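Local coordinates for probable thiol peroxidase (Aquifex aeolicus, PDB 2YZH), which probably reduces hydrogen peroxide and organic hydroperoxides to water and alcohols at the expense of thioredoxin, protecting the cell against oxidative stress, at residues Glu64-Gly76 against Arg95-Val107. Numbering follows the deposited sequence.
Sequences ETETKKFNEIMAG and RFCESFNIQNVTV
Thr67 brings its CG2 methyl to the edge of the Phe96 ring, near the ring plane and 3.7 Å from CE2, while Glu64 and Phe96 run past each other in opposite directions, with CG of Glu64 set obliquely near CE1. One face of Phe96 takes CB of Phe100; the Phe100 ring in turn has CE1 of Phe96 over one face, displaced toward the rim. Lys68 reaches the edge of Phe100 with CG, 3.3 Å from CD2, and its chain, bent at chi2, chi3 and chi4, brings NZ within a weak hydrogen bond of Phe100 O at the end of helix 90-100. The carboxylate of Glu64 lies oblique to the Phe100 ring, its plane turned 58° from it.

Farther along helix 61-73, Asn71 holds the loop that leads into strand 106-109. With CG anti to the backbone N (chi1 -175°), its amide extends to the loop backbone: OD1 accepts Asn104 N at 2.8 Å, in the carbonyl plane, and more weakly Val105 N. ND2 donates a hydrogen bond to a water, which accepts from Gln103 N as well and donates to Asn101 O. Asn104 answers with ND2 to Asn71 O at 3.0 Å, from above the carbonyl plane. With an alanine here in place of Asn71 the amide is gone, and Asn104 N and Val105 N would probably be left without the acceptor they share, and the bridging water without one of its donors.

Val105 faces helix 61-73, with CG1 4.0 Å from Asn71 CA, and also touches Val82 of strand 80-86. Helix 61-73 carries the predicted peroxidatic Cys63, and helix 90-100 its predicted disulfide partner Cys97; no disulfide is present here. The contact is non-covalent, consistent with helices that can shift if the cysteines are to meet.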
ATOM      1  N   GLU D  64      -6.527  18.979  16.743  1.00 22.08           N
ATOM      2  CA  GLU D  64      -7.028  18.781  18.099  1.00 22.86           C
ATOM      3  C   GLU D  64      -8.170  19.755  18.362  1.00 22.77           C
ATOM      4  O   GLU D  64      -9.200  19.382  18.923  1.00 23.25           O
ATOM      5  CB  GLU D  64      -5.909  18.993  19.121  1.00 25.74           C
ATOM      6  CG  GLU D  64      -4.861  17.896  19.107  1.00 29.39           C
ATOM      7  CD  GLU D  64      -3.736  18.141  20.095  1.00 33.68           C
ATOM      8  OE1 GLU D  64      -2.856  17.261  20.222  1.00 34.60           O
ATOM      9  OE2 GLU D  64      -3.730  19.208  20.742  1.00 35.02           O
ATOM     10  N   THR D  65      -7.980  21.002  17.941  1.00 22.45           N
ATOM     11  CA  THR D  65      -8.986  22.044  18.106  1.00 21.22           C
ATOM     12  C   THR D  65     -10.249  21.712  17.321  1.00 21.61           C
ATOM     13  O   THR D  65     -11.370  21.878  17.817  1.00 21.79           O
ATOM     14  CB  THR D  65      -8.444  23.410  17.621  1.00 23.24           C
ATOM     15  OG1 THR D  65      -7.405  23.847  18.505  1.00 24.22           O
ATOM     16  CG2 THR D  65      -9.552  24.449  17.585  1.00 21.49           C
ATOM     17  N   GLU D  66     -10.066  21.243  16.090  1.00 18.25           N
ATOM     18  CA  GLU D  66     -11.201  20.893  15.246  1.00 18.09           C
ATOM     19  C   GLU D  66     -12.009  19.761  15.881  1.00 16.97           C
ATOM     20  O   GLU D  66     -13.235  19.824  15.947  1.00 16.73           O
ATOM     21  CB  GLU D  66     -10.722  20.450  13.863  1.00 18.26           C
ATOM     22  CG  GLU D  66     -11.852  20.305  12.859  1.00 20.28           C
ATOM     23  CD  GLU D  66     -11.430  19.596  11.585  1.00 19.57           C
ATOM     24  OE1 GLU D  66     -10.241  19.674  11.219  1.00 18.47           O
ATOM     25  OE2 GLU D  66     -12.300  18.973  10.946  1.00 19.39           O
ATOM     26  N   THR D  67     -11.309  18.729  16.345  1.00 18.32           N
ATOM     27  CA  THR D  67     -11.958  17.577  16.964  1.00 19.71           C
ATOM     28  C   THR D  67     -12.703  17.937  18.251  1.00 21.37           C
ATOM     29  O   THR D  67     -13.806  17.439  18.493  1.00 21.70           O
ATOM     30  CB  THR D  67     -10.936  16.468  17.262  1.00 20.73           C
ATOM     31  OG1 THR D  67     -10.237  16.135  16.057  1.00 18.77           O
ATOM     32  CG2 THR D  67     -11.643  15.219  17.790  1.00 18.78           C
ATOM     33  N   LYS D  68     -12.112  18.792  19.078  1.00 22.33           N
ATOM     34  CA  LYS D  68     -12.778  19.197  20.313  1.00 24.26           C
ATOM     35  C   LYS D  68     -14.039  19.986  19.991  1.00 24.51           C
ATOM     36  O   LYS D  68     -15.070  19.816  20.638  1.00 23.41           O
ATOM     37  CB  LYS D  68     -11.858  20.061  21.183  1.00 27.64           C
ATOM     38  CG  LYS D  68     -10.731  19.299  21.850  1.00 32.58           C
ATOM     39  CD  LYS D  68     -11.256  18.082  22.608  1.00 37.68           C
ATOM     40  CE  LYS D  68     -12.136  18.448  23.801  1.00 39.56           C
ATOM     41  NZ  LYS D  68     -11.339  18.866  24.994  1.00 41.21           N
ATOM     42  N   LYS D  69     -13.952  20.843  18.977  1.00 24.63           N
ATOM     43  CA  LYS D  69     -15.078  21.674  18.577  1.00 26.51           C
ATOM     44  C   LYS D  69     -16.235  20.832  18.037  1.00 26.17           C
ATOM     45  O   LYS D  69     -17.398  21.095  18.345  1.00 25.57           O
ATOM     46  CB  LYS D  69     -14.623  22.704  17.535  1.00 29.13           C
ATOM     47  CG  LYS D  69     -15.558  23.903  17.401  1.00 35.14           C
ATOM     48  CD  LYS D  69     -14.888  25.073  16.677  1.00 37.03           C
ATOM     49  CE  LYS D  69     -13.637  25.558  17.412  1.00 39.54           C
ATOM     50  NZ  LYS D  69     -12.956  26.694  16.715  1.00 38.84           N
ATOM     51  N   PHE D  70     -15.924  19.820  17.234  1.00 23.84           N
ATOM     52  CA  PHE D  70     -16.977  18.959  16.704  1.00 23.16           C
ATOM     53  C   PHE D  70     -17.570  18.103  17.818  1.00 21.73           C
ATOM     54  O   PHE D  70     -18.763  17.813  17.817  1.00 21.88           O
ATOM     55  CB  PHE D  70     -16.441  18.066  15.583  1.00 23.24           C
ATOM     56  CG  PHE D  70     -16.586  18.671  14.212  1.00 22.30           C
ATOM     57  CD1 PHE D  70     -17.844  18.997  13.717  1.00 21.98           C
ATOM     58  CD2 PHE D  70     -15.469  18.922  13.424  1.00 21.52           C
ATOM     59  CE1 PHE D  70     -17.991  19.568  12.454  1.00 21.63           C
ATOM     60  CE2 PHE D  70     -15.605  19.490  12.161  1.00 20.22           C
ATOM     61  CZ  PHE D  70     -16.869  19.814  11.675  1.00 21.24           C
ATOM     62  N   ASN D  71     -16.734  17.700  18.770  1.00 21.97           N
ATOM     63  CA  ASN D  71     -17.203  16.893  19.891  1.00 24.29           C
ATOM     64  C   ASN D  71     -18.235  17.695  20.684  1.00 25.73           C
ATOM     65  O   ASN D  71     -19.242  17.155  21.150  1.00 26.29           O
ATOM     66  CB  ASN D  71     -16.029  16.511  20.798  1.00 24.39           C
ATOM     67  CG  ASN D  71     -16.442  15.576  21.924  1.00 25.18           C
ATOM     68  OD1 ASN D  71     -16.863  14.442  21.683  1.00 20.78           O
ATOM     69  ND2 ASN D  71     -16.331  16.052  23.164  1.00 24.17           N
ATOM     70  N   GLU D  72     -17.983  18.993  20.819  1.00 27.36           N
ATOM     71  CA  GLU D  72     -18.874  19.893  21.547  1.00 27.83           C
ATOM     72  C   GLU D  72     -20.224  20.105  20.871  1.00 27.79           C
ATOM     73  O   GLU D  72     -21.272  19.885  21.478  1.00 25.88           O
ATOM     74  CB  GLU D  72     -18.212  21.259  21.722  1.00 29.92           C
ATOM     75  CG  GLU D  72     -17.086  21.304  22.727  1.00 35.27           C
ATOM     76  CD  GLU D  72     -16.335  22.621  22.681  1.00 38.23           C
ATOM     77  OE1 GLU D  72     -16.998  23.683  22.662  1.00 39.43           O
ATOM     78  OE2 GLU D  72     -15.086  22.597  22.669  1.00 41.22           O
ATOM     79  N   ILE D  73     -20.192  20.541  19.614  1.00 27.70           N
ATOM     80  CA  ILE D  73     -21.409  20.830  18.862  1.00 29.95           C
ATOM     81  C   ILE D  73     -22.281  19.642  18.466  1.00 30.82           C
ATOM     82  O   ILE D  73     -23.449  19.822  18.117  1.00 30.27           O
ATOM     83  CB  ILE D  73     -21.090  21.647  17.589  1.00 32.06           C
ATOM     84  CG1 ILE D  73     -20.127  20.870  16.691  1.00 33.19           C
ATOM     85  CG2 ILE D  73     -20.486  22.992  17.975  1.00 32.87           C
ATOM     86  CD1 ILE D  73     -19.726  21.625  15.435  1.00 33.25           C
ATOM     87  N   MET D  74     -21.726  18.435  18.514  1.00 30.45           N
ATOM     88  CA  MET D  74     -22.501  17.248  18.163  1.00 31.27           C
ATOM     89  C   MET D  74     -23.000  16.552  19.430  1.00 30.67           C
ATOM     90  O   MET D  74     -23.676  15.529  19.359  1.00 31.38           O
ATOM     91  CB  MET D  74     -21.651  16.264  17.352  1.00 32.37           C
ATOM     92  CG  MET D  74     -21.116  16.799  16.032  1.00 33.83           C
ATOM     93  SD  MET D  74     -22.391  17.355  14.889  1.00 39.17           S
ATOM     94  CE  MET D  74     -23.001  15.814  14.240  1.00 38.66           C
ATOM     95  N   ALA D  75     -22.663  17.117  20.586  1.00 29.56           N
ATOM     96  CA  ALA D  75     -23.059  16.544  21.872  1.00 28.84           C
ATOM     97  C   ALA D  75     -24.553  16.240  21.982  1.00 28.24           C
ATOM     98  O   ALA D  75     -25.392  17.114  21.777  1.00 26.60           O
ATOM     99  CB  ALA D  75     -22.639  17.478  23.004  1.00 28.58           C
ATOM    100  N   GLY D  76     -24.868  14.988  22.302  1.00 28.77           N
ATOM    101  CA  GLY D  76     -26.252  14.574  22.470  1.00 26.90           C
ATOM    102  C   GLY D  76     -27.144  14.494  21.245  1.00 26.87           C
ATOM    103  O   GLY D  76     -28.326  14.170  21.372  1.00 26.45           O
ATOM    104  N   ARG D  95      -4.503   7.962  23.223  1.00 25.11           N
ATOM    105  CA  ARG D  95      -3.908   8.935  24.134  1.00 26.87           C
ATOM    106  C   ARG D  95      -4.610  10.281  23.977  1.00 27.34           C
ATOM    107  O   ARG D  95      -4.827  10.997  24.958  1.00 26.39           O
ATOM    108  CB  ARG D  95      -2.418   9.084  23.826  1.00 28.52           C
ATOM    109  CG  ARG D  95      -1.707   7.747  23.684  1.00 35.71           C
ATOM    110  CD  ARG D  95      -0.955   7.332  24.939  1.00 39.50           C
ATOM    111  NE  ARG D  95       0.446   7.737  24.860  1.00 44.20           N
ATOM    112  CZ  ARG D  95       1.392   7.327  25.698  1.00 45.58           C
ATOM    113  NH1 ARG D  95       1.093   6.497  26.688  1.00 47.37           N
ATOM    114  NH2 ARG D  95       2.641   7.743  25.537  1.00 47.37           N
ATOM    115  N   PHE D  96      -4.967  10.616  22.740  1.00 26.57           N
ATOM    116  CA  PHE D  96      -5.656  11.869  22.460  1.00 27.00           C
ATOM    117  C   PHE D  96      -6.996  11.916  23.180  1.00 27.90           C
ATOM    118  O   PHE D  96      -7.279  12.850  23.928  1.00 26.42           O
ATOM    119  CB  PHE D  96      -5.897  12.034  20.960  1.00 27.58           C
ATOM    120  CG  PHE D  96      -6.762  13.213  20.618  1.00 26.93           C
ATOM    121  CD1 PHE D  96      -6.264  14.508  20.710  1.00 27.48           C
ATOM    122  CD2 PHE D  96      -8.088  13.033  20.239  1.00 27.31           C
ATOM    123  CE1 PHE D  96      -7.076  15.609  20.430  1.00 28.03           C
ATOM    124  CE2 PHE D  96      -8.908  14.126  19.959  1.00 27.34           C
ATOM    125  CZ  PHE D  96      -8.400  15.416  20.056  1.00 27.19           C
ATOM    126  N   CYS D  97      -7.828  10.907  22.934  1.00 28.80           N
ATOM    127  CA  CYS D  97      -9.143  10.834  23.558  1.00 31.82           C
ATOM    128  C   CYS D  97      -9.052  10.923  25.071  1.00 33.06           C
ATOM    129  O   CYS D  97      -9.864  11.589  25.712  1.00 34.07           O
ATOM    130  CB  CYS D  97      -9.843   9.535  23.170  1.00 32.20           C
ATOM    131  SG  CYS D  97     -10.313   9.470  21.444  1.00 34.23           S
ATOM    132  N   GLU D  98      -8.061  10.247  25.640  1.00 35.39           N
ATOM    133  CA  GLU D  98      -7.873  10.257  27.082  1.00 38.01           C
ATOM    134  C   GLU D  98      -7.527  11.655  27.590  1.00 37.86           C
ATOM    135  O   GLU D  98      -8.036  12.087  28.622  1.00 38.91           O
ATOM    136  CB  GLU D  98      -6.775   9.263  27.475  1.00 40.33           C
ATOM    137  CG  GLU D  98      -7.122   7.814  27.152  1.00 44.51           C
ATOM    138  CD  GLU D  98      -6.088   6.828  27.665  1.00 47.32           C
ATOM    139  OE1 GLU D  98      -5.783   6.868  28.875  1.00 50.47           O
ATOM    140  OE2 GLU D  98      -5.586   6.009  26.867  1.00 48.56           O
ATOM    141  N   SER D  99      -6.677  12.365  26.854  1.00 37.17           N
ATOM    142  CA  SER D  99      -6.266  13.710  27.247  1.00 36.18           C
ATOM    143  C   SER D  99      -7.313  14.785  26.977  1.00 35.82           C
ATOM    144  O   SER D  99      -7.401  15.763  27.719  1.00 36.38           O
ATOM    145  CB  SER D  99      -4.966  14.093  26.537  1.00 36.56           C
ATOM    146  OG  SER D  99      -3.914  13.213  26.889  1.00 39.80           O
ATOM    147  N   PHE D 100      -8.102  14.614  25.919  1.00 34.51           N
ATOM    148  CA  PHE D 100      -9.118  15.604  25.567  1.00 34.43           C
ATOM    149  C   PHE D 100     -10.551  15.190  25.885  1.00 34.62           C
ATOM    150  O   PHE D 100     -11.498  15.890  25.523  1.00 34.67           O
ATOM    151  CB  PHE D 100      -9.019  15.965  24.081  1.00 34.22           C
ATOM    152  CG  PHE D 100      -7.844  16.840  23.745  1.00 35.84           C
ATOM    153  CD1 PHE D 100      -6.546  16.349  23.825  1.00 35.82           C
ATOM    154  CD2 PHE D 100      -8.035  18.162  23.353  1.00 36.36           C
ATOM    155  CE1 PHE D 100      -5.453  17.161  23.518  1.00 35.99           C
ATOM    156  CE2 PHE D 100      -6.952  18.984  23.043  1.00 36.49           C
ATOM    157  CZ  PHE D 100      -5.658  18.481  23.126  1.00 36.35           C
ATOM    158  N   ASN D 101     -10.704  14.055  26.557  1.00 34.05           N
ATOM    159  CA  ASN D 101     -12.022  13.546  26.928  1.00 34.40           C
ATOM    160  C   ASN D 101     -13.049  13.629  25.797  1.00 33.19           C
ATOM    161  O   ASN D 101     -14.072  14.299  25.921  1.00 32.23           O
ATOM    162  CB  ASN D 101     -12.552  14.303  28.150  1.00 36.39           C
ATOM    163  CG  ASN D 101     -13.876  13.754  28.641  1.00 36.96           C
ATOM    164  OD1 ASN D 101     -13.983  12.577  28.986  1.00 38.43           O
ATOM    165  ND2 ASN D 101     -14.895  14.606  28.670  1.00 37.11           N
ATOM    166  N   ILE D 102     -12.775  12.943  24.694  1.00 31.65           N
ATOM    167  CA  ILE D 102     -13.688  12.940  23.556  1.00 30.33           C
ATOM    168  C   ILE D 102     -14.659  11.773  23.717  1.00 30.61           C
ATOM    169  O   ILE D 102     -14.264  10.611  23.601  1.00 30.48           O
ATOM    170  CB  ILE D 102     -12.913  12.782  22.228  1.00 30.35           C
ATOM    171  CG1 ILE D 102     -11.912  13.929  22.076  1.00 28.84           C
ATOM    172  CG2 ILE D 102     -13.880  12.778  21.050  1.00 29.02           C
ATOM    173  CD1 ILE D 102     -12.566  15.291  21.971  1.00 26.15           C
ATOM    174  N   GLN D 103     -15.928  12.084  23.975  1.00 29.50           N
ATOM    175  CA  GLN D 103     -16.935  11.046  24.179  1.00 30.40           C
ATOM    176  C   GLN D 103     -18.126  11.112  23.227  1.00 29.04           C
ATOM    177  O   GLN D 103     -18.849  10.129  23.069  1.00 30.65           O
ATOM    178  CB  GLN D 103     -17.468  11.110  25.614  1.00 33.30           C
ATOM    179  CG  GLN D 103     -16.403  11.121  26.704  1.00 36.72           C
ATOM    180  CD  GLN D 103     -15.615   9.831  26.770  1.00 40.02           C
ATOM    181  OE1 GLN D 103     -16.188   8.744  26.862  1.00 41.75           O
ATOM    182  NE2 GLN D 103     -14.291   9.942  26.732  1.00 41.58           N
ATOM    183  N   ASN D 104     -18.341  12.261  22.597  1.00 26.11           N
ATOM    184  CA  ASN D 104     -19.481  12.419  21.702  1.00 24.59           C
ATOM    185  C   ASN D 104     -19.233  12.005  20.259  1.00 24.25           C
ATOM    186  O   ASN D 104     -20.173  11.848  19.485  1.00 23.51           O
ATOM    187  CB  ASN D 104     -19.976  13.862  21.747  1.00 25.92           C
ATOM    188  CG  ASN D 104     -20.342  14.295  23.146  1.00 29.81           C
ATOM    189  OD1 ASN D 104     -21.089  13.602  23.843  1.00 28.69           O
ATOM    190  ND2 ASN D 104     -19.818  15.440  23.571  1.00 28.72           N
ATOM    191  N   VAL D 105     -17.967  11.846  19.893  1.00 22.83           N
ATOM    192  CA  VAL D 105     -17.627  11.427  18.543  1.00 21.03           C
ATOM    193  C   VAL D 105     -16.620  10.293  18.633  1.00 20.80           C
ATOM    194  O   VAL D 105     -15.993  10.089  19.674  1.00 21.37           O
ATOM    195  CB  VAL D 105     -17.024  12.585  17.710  1.00 23.26           C
ATOM    196  CG1 VAL D 105     -18.028  13.723  17.607  1.00 22.58           C
ATOM    197  CG2 VAL D 105     -15.735  13.067  18.333  1.00 22.13           C
ATOM    198  N   THR D 106     -16.479   9.551  17.542  1.00 19.46           N
ATOM    199  CA  THR D 106     -15.549   8.434  17.491  1.00 18.93           C
ATOM    200  C   THR D 106     -14.317   8.823  16.675  1.00 18.89           C
ATOM    201  O   THR D 106     -14.429   9.504  15.656  1.00 19.52           O
ATOM    202  CB  THR D 106     -16.208   7.202  16.818  1.00 21.62           C
ATOM    203  OG1 THR D 106     -17.360   6.800  17.570  1.00 21.37           O
ATOM    204  CG2 THR D 106     -15.226   6.041  16.734  1.00 22.25           C
ATOM    205  N   VAL D 107     -13.141   8.428  17.143  1.00 17.12           N
ATOM    206  CA  VAL D 107     -11.923   8.694  16.396  1.00 18.69           C
ATOM    207  C   VAL D 107     -11.522   7.327  15.856  1.00 18.45           C
ATOM    208  O   VAL D 107     -11.722   6.312  16.523  1.00 18.40           O
ATOM    209  CB  VAL D 107     -10.783   9.255  17.285  1.00 20.44           C
ATOM    210  CG1 VAL D 107     -11.194  10.595  17.871  1.00 23.07           C
ATOM    211  CG2 VAL D 107     -10.440   8.267  18.393  1.00 25.22           C
TER
HETATM  212  O   HOH W   1     -16.674  14.410  25.558  1.00 23.06           O
HETATM  213  O   HOH W   2     -23.786  12.584  22.279  1.00 33.49           O